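Side-chain contacts in glutathione S-transferase (PDB 4O7H), which probably catalyses the conjugation of glutathione to electrophilic compounds through the glutathione thiol: residues Ile67-Glu72 with Ser79-Pro84; Glu113-Arg118 with Leu170-Tyr175; Ala43-Pro46 with Pro51-Val54. All coordinates share one frame; numbering follows the deposited sequence.

Contact 1 (Ile67-Glu72 with Ser79-Pro84); sequences ICEYLE and SLLGGP
A buried carboxylate, that of Glu72, reaches out of a helix to accept a hydrogen bond from the backbone N-H of Leu80 in the loop that follows. The setting is the end of the thioredoxin-like N-terminal domain of the glutathione S-transferase fold: helix 64-74 is its last helix, and 79-84 belongs to the linker that leads into helix 85-119. This firm bond, from Leu80 N to Glu72 OE1, is 2.9 Å long and almost perfectly straight at 178°. The N-H arrives on the syn side of the carboxylate, 19° out of its plane. Lys23 also forms a salt bridge to OE1, so one oxygen holds both a loop amide and a positive charge, which would be expected to favour the ionised acid. The other oxygen is less certain: Leu81 N to Glu72 OE2 is a weak bond of 3.3 Å, and OE2 and Ser79 OG are modelled implausibly close. With that reservation, Ser79 OG accepts from Leu81 N and Gly82 N, the pattern of an ST turn and ST motif. Gly82 itself is demanded by its backbone angles, at which a CB would jam against the carbonyl O of Leu81.

In Glu72 the first torsion, with CG anti to the backbone N (chi1 -173°), sets CG against Leu81, and a bend at the next bond turns the carboxylate to the loop. Leu81 crosses this side chain obliquely and also packs on Arg88, Val91 and Arg92 of helix 85-119. Arg92 forms a salt bridge with Glu69, while Trp65 of the second subunit packs on the same glutamate. One methyl of Leu81 touches both glutamates: CD1 lies 3.6 Å from Glu72 CG and 3.7 Å from Glu69 OE1.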
loop_
_atom_site.group_PDB
_atom_site.type_symbol
_atom_site.label_atom_id
_atom_site.label_comp_id
_atom_site.label_asym_id
_atom_site.label_seq_id
_atom_site.Cartn_x
_atom_site.Cartn_y
_atom_site.Cartn_z
ATOM N N ILE A 67 4.668 -6.233 -8.279
ATOM C CA ILE A 67 5.064 -7.599 -8.671
ATOM C C ILE A 67 3.850 -8.518 -8.774
ATOM O O ILE A 67 3.703 -9.239 -9.750
ATOM C CB ILE A 67 6.122 -8.204 -7.715
ATOM C CG1 ILE A 67 7.447 -7.427 -7.834
ATOM C CG2 ILE A 67 6.303 -9.668 -8.015
ATOM C CD1 ILE A 67 8.388 -7.711 -6.674
ATOM N N CYS A 68 2.964 -8.479 -7.790
ATOM C CA CYS A 68 1.762 -9.321 -7.813
ATOM C C CYS A 68 0.865 -9.031 -8.995
ATOM O O CYS A 68 0.381 -9.969 -9.676
ATOM C CB CYS A 68 1.030 -9.215 -6.494
ATOM S SG CYS A 68 1.904 -10.052 -5.131
ATOM N N GLU A 69 0.688 -7.759 -9.324
ATOM C CA GLU A 69 -0.166 -7.424 -10.461
ATOM C C GLU A 69 0.534 -7.819 -11.762
ATOM O O GLU A 69 -0.115 -8.338 -12.676
ATOM C CB GLU A 69 -0.490 -5.949 -10.468
ATOM C CG GLU A 69 -1.304 -5.484 -9.280
ATOM C CD GLU A 69 -2.731 -5.986 -9.316
ATOM O OE1 GLU A 69 -3.255 -6.294 -10.399
ATOM O OE2 GLU A 69 -3.295 -6.063 -8.221
ATOM N N TYR A 70 1.854 -7.639 -11.827
ATOM C CA TYR A 70 2.650 -8.054 -12.976
ATOM C C TYR A 70 2.524 -9.560 -13.142
ATOM O O TYR A 70 2.322 -10.054 -14.277
ATOM C CB TYR A 70 4.110 -7.685 -12.744
ATOM C CG TYR A 70 5.064 -8.324 -13.719
ATOM C CD1 TYR A 70 5.315 -7.750 -14.963
ATOM C CD2 TYR A 70 5.723 -9.500 -13.385
ATOM C CE1 TYR A 70 6.226 -8.346 -15.872
ATOM C CE2 TYR A 70 6.618 -10.092 -14.300
ATOM C CZ TYR A 70 6.839 -9.531 -15.516
ATOM O OH TYR A 70 7.729 -10.144 -16.433
ATOM N N LEU A 71 2.648 -10.324 -12.071
ATOM C CA LEU A 71 2.544 -11.805 -12.201
ATOM C C LEU A 71 1.189 -12.226 -12.770
ATOM O O LEU A 71 1.121 -13.163 -13.589
ATOM C CB LEU A 71 2.845 -12.543 -10.907
ATOM C CG LEU A 71 4.248 -12.413 -10.346
ATOM C CD1 LEU A 71 4.295 -13.089 -8.988
ATOM C CD2 LEU A 71 5.308 -12.958 -11.335
ATOM N N GLU A 72 0.119 -11.541 -12.371
ATOM C CA GLU A 72 -1.205 -11.922 -12.840
ATOM C C GLU A 72 -1.363 -11.538 -14.318
ATOM O O GLU A 72 -2.093 -12.208 -15.070
ATOM C CB GLU A 72 -2.286 -11.289 -11.946
ATOM C CG GLU A 72 -3.711 -11.752 -12.227
ATOM C CD GLU A 72 -4.100 -13.062 -11.571
ATOM O OE1 GLU A 72 -3.258 -13.752 -10.941
ATOM O OE2 GLU A 72 -5.338 -13.385 -11.693
ATOM N N SER A 79 -4.992 -18.214 -11.507
ATOM C CA SER A 79 -5.239 -16.777 -11.119
ATOM C C SER A 79 -5.192 -16.632 -9.603
ATOM O O SER A 79 -5.733 -17.461 -8.876
ATOM C CB SER A 79 -6.618 -16.335 -11.598
ATOM O OG SER A 79 -6.881 -14.990 -11.206
ATOM N N LEU A 80 -4.596 -15.543 -9.097
ATOM C CA LEU A 80 -4.625 -15.238 -7.706
ATOM C C LEU A 80 -5.486 -13.984 -7.428
ATOM O O LEU A 80 -5.540 -13.501 -6.321
ATOM C CB LEU A 80 -3.218 -15.083 -7.195
ATOM C CG LEU A 80 -2.406 -16.386 -7.192
ATOM C CD1 LEU A 80 -0.949 -16.097 -6.829
ATOM C CD2 LEU A 80 -2.963 -17.415 -6.238
ATOM N N LEU A 81 -6.139 -13.473 -8.476
ATOM C CA LEU A 81 -7.113 -12.373 -8.293
ATOM C C LEU A 81 -8.552 -12.776 -8.545
ATOM O O LEU A 81 -9.454 -12.178 -7.979
ATOM C CB LEU A 81 -6.777 -11.246 -9.234
ATOM C CG LEU A 81 -5.640 -10.310 -8.813
ATOM C CD1 LEU A 81 -5.258 -9.426 -10.012
ATOM C CD2 LEU A 81 -5.953 -9.506 -7.585
ATOM N N GLY A 82 -8.767 -13.753 -9.412
ATOM C CA GLY A 82 -10.139 -14.107 -9.766
ATOM C C GLY A 82 -10.619 -13.353 -10.981
ATOM O O GLY A 82 -9.889 -12.585 -11.607
ATOM N N GLY A 83 -11.875 -13.599 -11.340
ATOM C CA GLY A 83 -12.317 -13.283 -12.695
ATOM C C GLY A 83 -13.166 -12.034 -12.744
ATOM O O GLY A 83 -12.773 -11.041 -13.344
ATOM N N PRO A 84 -14.345 -12.069 -12.105
ATOM C CA PRO A 84 -15.172 -10.877 -12.233
ATOM C C PRO A 84 -14.565 -9.657 -11.521
ATOM O O PRO A 84 -13.916 -9.809 -10.490
ATOM C CB PRO A 84 -16.513 -11.285 -11.578
ATOM C CG PRO A 84 -16.366 -12.694 -11.133
ATOM C CD PRO A 84 -14.903 -13.085 -11.202
#

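Contact 2 (Glu113-Arg118 with Leu170-Tyr175); sequences EKLLKR and LSLIDY
Leu115 is the one residue of 113-118 that touches 170-175, and the contact is wholly apolar, its forked end dividing between Leu172 and Tyr175. One branch, CD1, lies 4.2 Å from Leu172 CD2 and also rests against the backbone, 3.9 Å from Leu172 O. The other branch, CD2, comes obliquely to the Tyr175 ring, 4.1 Å from Tyr175 CD1. The CB bond of Leu115 points toward helix 161-175; CG then lies opposite the carbonyl carbon (chi1 -59°), and chi2 (-178°) places the two methyls. This is van der Waals packing, and no hydrogen bond joins the two segments.

Aromatic and polar interactions hold the Tyr175 ring. It meets Tyr217 edge-to-face, and its hydroxyl is hydrogen-bonded to Ile211 O and Ile208 N, so the ring that receives Leu115 is pinned at its far end by the C-terminal tail. Charge adds a second tie close by: Lys114 forms a salt bridge with Asp178, just beyond helix 161-175.

Helix 85-119 widens into a pi-type turn at 113-116, and Leu115 projects from it. The contact thus joins the C-terminal ends of helices 85-119 and 161-175 inside the all-helical C-terminal domain of the glutathione S-transferase fold.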
loop_
_atom_site.group_PDB
_atom_site.type_symbol
_atom_site.label_atom_id
_atom_site.label_comp_id
_atom_site.label_asym_id
_atom_site.label_seq_id
_atom_site.Cartn_x
_atom_site.Cartn_y
_atom_site.Cartn_z
ATOM N N GLU A 113 10.312 -4.975 16.805
ATOM C CA GLU A 113 10.727 -5.068 18.202
ATOM C C GLU A 113 11.267 -6.435 18.567
ATOM O O GLU A 113 12.245 -6.545 19.327
ATOM C CB GLU A 113 9.586 -4.677 19.132
ATOM C CG GLU A 113 9.071 -3.250 18.943
ATOM C CD GLU A 113 10.162 -2.207 19.059
ATOM O OE1 GLU A 113 11.076 -2.371 19.915
ATOM O OE2 GLU A 113 10.125 -1.217 18.301
ATOM N N LYS A 114 10.676 -7.486 18.023
ATOM C CA LYS A 114 11.071 -8.843 18.415
ATOM C C LYS A 114 11.974 -9.577 17.461
ATOM O O LYS A 114 12.652 -10.538 17.858
ATOM C CB LYS A 114 9.826 -9.674 18.677
ATOM C CG LYS A 114 9.065 -9.088 19.846
ATOM C CD LYS A 114 7.936 -9.960 20.276
ATOM C CE LYS A 114 8.446 -11.221 20.929
ATOM N NZ LYS A 114 7.291 -11.925 21.542
ATOM N N LEU A 115 11.989 -9.172 16.188
ATOM C CA LEU A 115 12.764 -9.868 15.230
ATOM C C LEU A 115 13.905 -9.014 14.704
ATOM O O LEU A 115 15.075 -9.418 14.809
ATOM C CB LEU A 115 11.876 -10.367 14.092
ATOM C CG LEU A 115 10.763 -11.292 14.549
ATOM C CD1 LEU A 115 9.957 -11.784 13.356
ATOM C CD2 LEU A 115 11.332 -12.473 15.345
ATOM N N LEU A 116 13.596 -7.859 14.124
ATOM C CA LEU A 116 14.630 -7.050 13.512
ATOM C C LEU A 116 15.645 -6.602 14.565
ATOM O O LEU A 116 16.832 -6.657 14.316
ATOM C CB LEU A 116 14.057 -5.820 12.776
ATOM C CG LEU A 116 15.182 -4.987 12.123
ATOM C CD1 LEU A 116 15.954 -5.779 11.074
ATOM C CD2 LEU A 116 14.648 -3.689 11.537
ATOM N N LYS A 117 15.173 -6.208 15.740
ATOM C CA LYS A 117 16.111 -5.665 16.726
ATOM C C LYS A 117 17.118 -6.685 17.155
ATOM O O LYS A 117 18.263 -6.334 17.456
ATOM C CB LYS A 117 15.397 -5.099 17.931
ATOM C CG LYS A 117 14.924 -3.684 17.674
ATOM C CD LYS A 117 14.756 -2.887 18.950
ATOM C CE LYS A 117 13.540 -1.998 18.835
ATOM N NZ LYS A 117 13.412 -0.958 19.889
ATOM N N ARG A 118 16.715 -7.947 17.178
ATOM C CA ARG A 118 17.636 -9.003 17.544
ATOM C C ARG A 118 18.596 -9.306 16.408
ATOM O O ARG A 118 19.764 -9.641 16.634
ATOM C CB ARG A 118 16.870 -10.244 17.973
ATOM C CG ARG A 118 16.094 -10.052 19.267
ATOM C CD ARG A 118 15.470 -11.359 19.700
ATOM N NE ARG A 118 16.434 -12.461 19.697
ATOM C CZ ARG A 118 16.097 -13.733 19.901
ATOM N NH1 ARG A 118 14.838 -14.050 20.143
ATOM N NH2 ARG A 118 17.020 -14.684 19.879
ATOM N N LEU A 170 0.792 -13.186 9.130
ATOM C CA LEU A 170 0.612 -14.011 10.319
ATOM C C LEU A 170 1.787 -14.920 10.536
ATOM O O LEU A 170 2.123 -15.231 11.695
ATOM C CB LEU A 170 -0.692 -14.779 10.294
ATOM C CG LEU A 170 -1.898 -13.912 10.691
ATOM C CD1 LEU A 170 -3.196 -14.569 10.300
ATOM C CD2 LEU A 170 -1.902 -13.708 12.205
ATOM N N SER A 171 2.460 -15.332 9.457
ATOM C CA SER A 171 3.608 -16.226 9.587
ATOM C C SER A 171 4.717 -15.526 10.336
ATOM O O SER A 171 5.506 -16.178 11.069
ATOM C CB SER A 171 4.083 -16.769 8.249
ATOM O OG SER A 171 4.778 -15.851 7.437
ATOM N N LEU A 172 4.830 -14.214 10.145
ATOM C CA LEU A 172 5.891 -13.473 10.859
ATOM C C LEU A 172 5.504 -13.248 12.326
ATOM O O LEU A 172 6.366 -13.385 13.207
ATOM C CB LEU A 172 6.193 -12.154 10.177
ATOM C CG LEU A 172 7.105 -12.379 8.988
ATOM C CD1 LEU A 172 6.940 -11.186 8.046
ATOM C CD2 LEU A 172 8.541 -12.579 9.467
ATOM N N ILE A 173 4.221 -13.028 12.600
ATOM C CA ILE A 173 3.744 -12.950 13.988
ATOM C C ILE A 173 3.961 -14.295 14.660
ATOM O O ILE A 173 4.379 -14.351 15.817
ATOM C CB ILE A 173 2.263 -12.526 14.106
ATOM C CG1 ILE A 173 1.958 -11.276 13.227
ATOM C CG2 ILE A 173 1.910 -12.227 15.555
ATOM C CD1 ILE A 173 3.030 -10.195 13.259
ATOM N N ASP A 174 3.789 -15.358 13.908
ATOM C CA ASP A 174 3.942 -16.706 14.459
ATOM C C ASP A 174 5.410 -17.013 14.685
ATOM O O ASP A 174 5.753 -17.628 15.703
ATOM C CB ASP A 174 3.292 -17.723 13.535
ATOM C CG ASP A 174 2.940 -19.024 14.204
ATOM O OD1 ASP A 174 2.454 -18.996 15.319
ATOM O OD2 ASP A 174 3.068 -20.103 13.538
ATOM N N TYR A 175 6.289 -16.582 13.791
ATOM C CA TYR A 175 7.729 -16.725 14.002
ATOM C C TYR A 175 8.179 -16.067 15.334
ATOM O O TYR A 175 9.060 -16.613 16.044
ATOM C CB TYR A 175 8.479 -16.148 12.789
ATOM C CG TYR A 175 9.904 -16.597 12.706
ATOM C CD1 TYR A 175 10.859 -16.081 13.553
ATOM C CD2 TYR A 175 10.275 -17.552 11.778
ATOM C CE1 TYR A 175 12.179 -16.521 13.462
ATOM C CE2 TYR A 175 11.584 -18.009 11.682
ATOM C CZ TYR A 175 12.522 -17.480 12.555
ATOM O OH TYR A 175 13.835 -17.915 12.466
#

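Contact 3 (Ala43-Pro46 with Pro51-Val54)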
loop_
_atom_site.group_PDB
_atom_site.type_symbol
_atom_site.label_atom_id
_atom_site.label_comp_id
_atom_site.label_asym_id
_atom_site.label_seq_id
_atom_site.Cartn_x
_atom_site.Cartn_y
_atom_site.Cartn_z
ATOM N N ALA A 43 20.783 1.143 -6.540
ATOM C CA ALA A 43 20.751 1.484 -7.941
ATOM C C ALA A 43 19.649 0.741 -8.662
ATOM O O ALA A 43 19.034 1.278 -9.547
ATOM C CB ALA A 43 22.101 1.208 -8.629
ATOM N N MET A 44 19.416 -0.509 -8.280
ATOM C CA MET A 44 18.363 -1.312 -8.891
ATOM C C MET A 44 16.948 -0.914 -8.402
ATOM O O MET A 44 16.003 -0.839 -9.208
ATOM C CB MET A 44 18.625 -2.779 -8.555
ATOM C CG MET A 44 17.547 -3.713 -9.020
ATOM S SD MET A 44 17.896 -5.427 -8.630
ATOM C CE MET A 44 17.879 -5.389 -6.889
ATOM N N ASN A 45 16.840 -0.655 -7.098
ATOM C CA ASN A 45 15.623 -0.175 -6.442
ATOM C C ASN A 45 15.855 0.982 -5.511
ATOM O O ASN A 45 16.324 0.846 -4.385
ATOM C CB ASN A 45 14.962 -1.288 -5.604
ATOM C CG ASN A 45 13.716 -0.772 -4.936
ATOM O OD1 ASN A 45 13.256 0.289 -5.290
ATOM N ND2 ASN A 45 13.131 -1.524 -4.030
ATOM N N PRO A 46 15.595 2.191 -5.997
ATOM C CA PRO A 46 15.875 3.359 -5.171
ATOM C C PRO A 46 15.165 3.453 -3.864
ATOM O O PRO A 46 15.597 4.206 -2.985
ATOM C CB PRO A 46 15.480 4.515 -6.073
ATOM C CG PRO A 46 14.441 3.978 -6.947
ATOM C CD PRO A 46 14.933 2.561 -7.248
ATOM N N PRO A 51 10.470 -6.826 -1.749
ATOM C CA PRO A 51 10.992 -7.658 -2.846
ATOM C C PRO A 51 11.287 -6.915 -4.123
ATOM O O PRO A 51 10.704 -5.849 -4.428
ATOM C CB PRO A 51 9.872 -8.650 -3.114
ATOM C CG PRO A 51 8.626 -7.875 -2.755
ATOM C CD PRO A 51 9.002 -6.978 -1.617
ATOM N N VAL A 52 12.229 -7.490 -4.881
ATOM C CA VAL A 52 12.468 -7.071 -6.253
ATOM C C VAL A 52 12.552 -8.348 -7.109
ATOM O O VAL A 52 13.342 -9.264 -6.773
ATOM C CB VAL A 52 13.798 -6.299 -6.387
ATOM C CG1 VAL A 52 14.031 -5.895 -7.824
ATOM C CG2 VAL A 52 13.757 -5.054 -5.507
ATOM N N LEU A 53 11.784 -8.401 -8.179
ATOM C CA LEU A 53 11.812 -9.503 -9.134
ATOM C C LEU A 53 12.613 -9.099 -10.367
ATOM O O LEU A 53 12.365 -8.011 -10.937
ATOM C CB LEU A 53 10.400 -9.885 -9.539
ATOM C CG LEU A 53 10.191 -11.031 -10.544
ATOM C CD1 LEU A 53 10.524 -12.374 -9.912
ATOM C CD2 LEU A 53 8.785 -10.988 -11.078
ATOM N N VAL A 54 13.555 -9.967 -10.773
ATOM C CA VAL A 54 14.312 -9.745 -12.037
ATOM C C VAL A 54 14.092 -10.975 -12.946
ATOM O O VAL A 54 14.401 -12.131 -12.567
ATOM C CB VAL A 54 15.801 -9.492 -11.797
ATOM C CG1 VAL A 54 16.483 -9.106 -13.113
ATOM C CG2 VAL A 54 16.002 -8.447 -10.705
#
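The side-chain amide of Asn45, packed against Val52, is hydrogen-bonded at both ends to the turn that separates the two segments: ND2 to Glu49 O and OD1 to Glu47 N. These two bonds fix the rotation of the amide and which end is nitrogen and which oxygen. Val52 CG2 packs against the side chain, 4.0 Å from Asn45 CB and 3.9 Å from Asn45 ND2, and the two side chains slant past each other.

Met44 works differently. Its chain runs fully extended to the sulfur, then turns at the last bond (chi3 64°), which brings the methyl round to the strand. Met44 and Val52 thus meet tip to tip, Val52 CG1 lying 4.0 Å from Met44 SD and equally far from CE. The sulfur also reaches Val54, 4.1 Å from CG2. Val52 therefore serves one neighbour with each methyl, and an alanine here would probably open a gap beside Met44 and Asn45, leaving the thioether end freer to turn.

Pro51, preceded by a cis peptide bond, comes immediately before the strand, consistent with the cis-proline loop of the thioredoxin fold, which in related glutathione transferases lies beside the glutathione site. Strand 52-54 lies between strands 3-6 and 60-62; Val52 and Val54 face helix 39-44 on one side of the sheet, while Leu53 packs on helix 64-74 on the other.

Overall arrangement
From the N terminus, contact 3 comes first, closing the short turn between helix 39-44 and strand 52-54. Contact 1 follows, closing the connection after helix 64-74, and contact 2 spans the much longer excursion from helix 85-119 to helix 161-175. All three stand in series; none nests within or crosses another. Contacts 3 and 1 touch, since Ile67, Tyr70 and Leu71 pack on Pro51 and Leu53, joining sheet and helix of the thioredoxin-like domain. Contact 2 is separate, its centre about 28 Å from that of contact 1, within the helical domain. Helix 85-119 connects contact 1 with contact 2, starting just after the loop of contact 1 and carrying contact 2 near its end.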